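Local coordinates for possible transcriptional regulatory arsR-family protein (Mycobacterium bovis, PDB 3GW2) that probably binds DNA as an ArsR-family transcriptional regulator and belongs to a regulatory network that coordinates tolerance to the antitubercular drug bedaquiline, at residues 49-52 with 53-56. Residues are numbered along the deposited sequence; the frame is centred on the assembly and turned at random.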
ATOM      1  N   GLY A  49       0.143   2.250 -22.531  1.00 30.26           N
ATOM      2  CA  GLY A  49       0.659   1.196 -23.399  1.00 30.81           C
ATOM      3  C   GLY A  49       0.209  -0.211 -23.001  1.00 31.47           C
ATOM      4  O   GLY A  49       0.878  -1.172 -23.344  1.00 30.54           O
HETATM    5  N   MSE A  50      -0.922  -0.332 -22.299  1.00 31.45           N
HETATM    6  CA  MSE A  50      -1.436  -1.640 -21.883  1.00 34.38           C
HETATM    7  C   MSE A  50      -2.480  -2.104 -22.876  1.00 32.69           C
HETATM    8  O   MSE A  50      -3.262  -1.297 -23.349  1.00 32.47           O
HETATM    9  CB  MSE A  50      -2.099  -1.590 -20.499  1.00 33.73           C
HETATM   10  CG  MSE A  50      -1.175  -1.282 -19.328  1.00 34.78           C
HETATM   11 SE   MSE A  50      -2.282  -0.965 -17.735  1.00 44.93          SE
HETATM   12  CE  MSE A  50      -0.919  -0.079 -16.614  1.00 38.76           C
ATOM     13  N   ASN A  51      -2.507  -3.400 -23.179  1.00 31.93           N
ATOM     14  CA  ASN A  51      -3.642  -3.943 -23.915  1.00 32.08           C
ATOM     15  C   ASN A  51      -4.908  -3.800 -23.046  1.00 31.78           C
ATOM     16  O   ASN A  51      -4.810  -3.634 -21.819  1.00 30.59           O
ATOM     17  CB  ASN A  51      -3.397  -5.401 -24.307  1.00 31.42           C
ATOM     18  CG  ASN A  51      -3.295  -6.321 -23.098  1.00 31.92           C
ATOM     19  OD1 ASN A  51      -4.287  -6.897 -22.674  1.00 31.85           O
ATOM     20  ND2 ASN A  51      -2.097  -6.458 -22.540  1.00 29.94           N
ATOM     21  N   LEU A  52      -6.074  -3.854 -23.690  1.00 31.23           N
ATOM     22  CA  LEU A  52      -7.362  -3.666 -23.027  1.00 32.40           C
ATOM     23  C   LEU A  52      -7.619  -4.647 -21.873  1.00 32.04           C
ATOM     24  O   LEU A  52      -8.174  -4.253 -20.862  1.00 32.31           O
ATOM     25  CB  LEU A  52      -8.506  -3.762 -24.052  1.00 32.69           C
ATOM     26  CG  LEU A  52      -9.317  -2.531 -24.504  1.00 36.10           C
ATOM     27  CD1 LEU A  52      -8.636  -1.163 -24.271  1.00 34.12           C
ATOM     28  CD2 LEU A  52      -9.788  -2.702 -25.985  1.00 33.95           C
ATOM     29  N   THR A  53      -7.215  -5.910 -22.027  1.00 31.32           N
ATOM     30  CA  THR A  53      -7.354  -6.907 -20.961  1.00 31.00           C
ATOM     31  C   THR A  53      -6.489  -6.576 -19.732  1.00 30.75           C
ATOM     32  O   THR A  53      -6.974  -6.608 -18.583  1.00 30.33           O
ATOM     33  CB  THR A  53      -7.055  -8.321 -21.484  1.00 30.57           C
ATOM     34  OG1 THR A  53      -7.879  -8.581 -22.627  1.00 32.50           O
ATOM     35  CG2 THR A  53      -7.322  -9.399 -20.413  1.00 30.98           C
ATOM     36  N   THR A  54      -5.214  -6.262 -19.970  1.00 30.66           N
ATOM     37  CA  THR A  54      -4.284  -5.825 -18.901  1.00 29.69           C
ATOM     38  C   THR A  54      -4.800  -4.582 -18.180  1.00 30.20           C
ATOM     39  O   THR A  54      -4.849  -4.542 -16.956  1.00 31.03           O
ATOM     40  CB  THR A  54      -2.874  -5.566 -19.473  1.00 29.54           C
ATOM     41  OG1 THR A  54      -2.369  -6.782 -20.045  1.00 27.64           O
ATOM     42  CG2 THR A  54      -1.903  -5.080 -18.393  1.00 29.41           C
ATOM     43  N   ALA A  55      -5.212  -3.570 -18.936  1.00 30.57           N
ATOM     44  CA  ALA A  55      -5.724  -2.341 -18.351  1.00 31.63           C
ATOM     45  C   ALA A  55      -6.937  -2.626 -17.461  1.00 32.57           C
ATOM     46  O   ALA A  55      -7.022  -2.141 -16.335  1.00 32.41           O
ATOM     47  CB  ALA A  55      -6.104  -1.322 -19.460  1.00 31.40           C
ATOM     48  N   SER A  56      -7.872  -3.411 -17.976  1.00 32.63           N
ATOM     49  CA  SER A  56      -9.096  -3.691 -17.252  1.00 33.85           C
ATOM     50  C   SER A  56      -8.821  -4.517 -15.993  1.00 33.66           C
ATOM     51  O   SER A  56      -9.408  -4.249 -14.941  1.00 33.97           O
ATOM     52  CB  SER A  56     -10.120  -4.365 -18.183  1.00 34.73           C
ATOM     53  OG  SER A  56     -11.260  -4.781 -17.448  1.00 39.25           O
TER
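N51 caps the helix that begins at L52, and its side-chain amide meets T54 through both of its polar atoms. The CG of N51 is wedged between the two backbone branches (chi1 65°), which folds the amide back over the first turn. OD1 of N51 accepts from T54 N at 2.9 Å along a fairly straight N-H (166°), the nitrogen approaching from well above the plane of the amide. ND2 of N51 lies 2.5 Å from T54 OG1; this second bond is bent and tilted from the amide plane, and the short distance makes its exact geometry doubtful. OG1 of T54 comes to the amide because it stands on the side of its own backbone N (chi1 -61°), and the N51 side chain runs roughly perpendicular to that of T54.

The backbone of the cap residue starts the helix pattern: A55 N donates to N51 O at 2.9 Å. S56 N follows with L52 O at 3.0 Å, the next i to i+4 bond of helix 52-64.

Apolar contact comes from M50, a selenomethionine, which runs extended beyond CG past the helix start. Its CG lies against the T54 methyl, CG2, at 4.0 Å. Its SE rests on the backbone of A55, 3.8 Å from A55 CA. A55 and L52 also touch A45 of helix 41-48, across the turn.

This is the turn of the helix-turn-helix: G49, with positive phi, closes helix 41-48 in a Schellman motif, and two residues later N51 opens helix 52-64, the second helix of the DNA-binding motif. M50 and A55 are buried below the cap. OD1 of N51 takes up T54 N, a first-turn N-H with no carbonyl one turn earlier within the helix to accept it; the ND2 contact, if real, would probably hold the amide further.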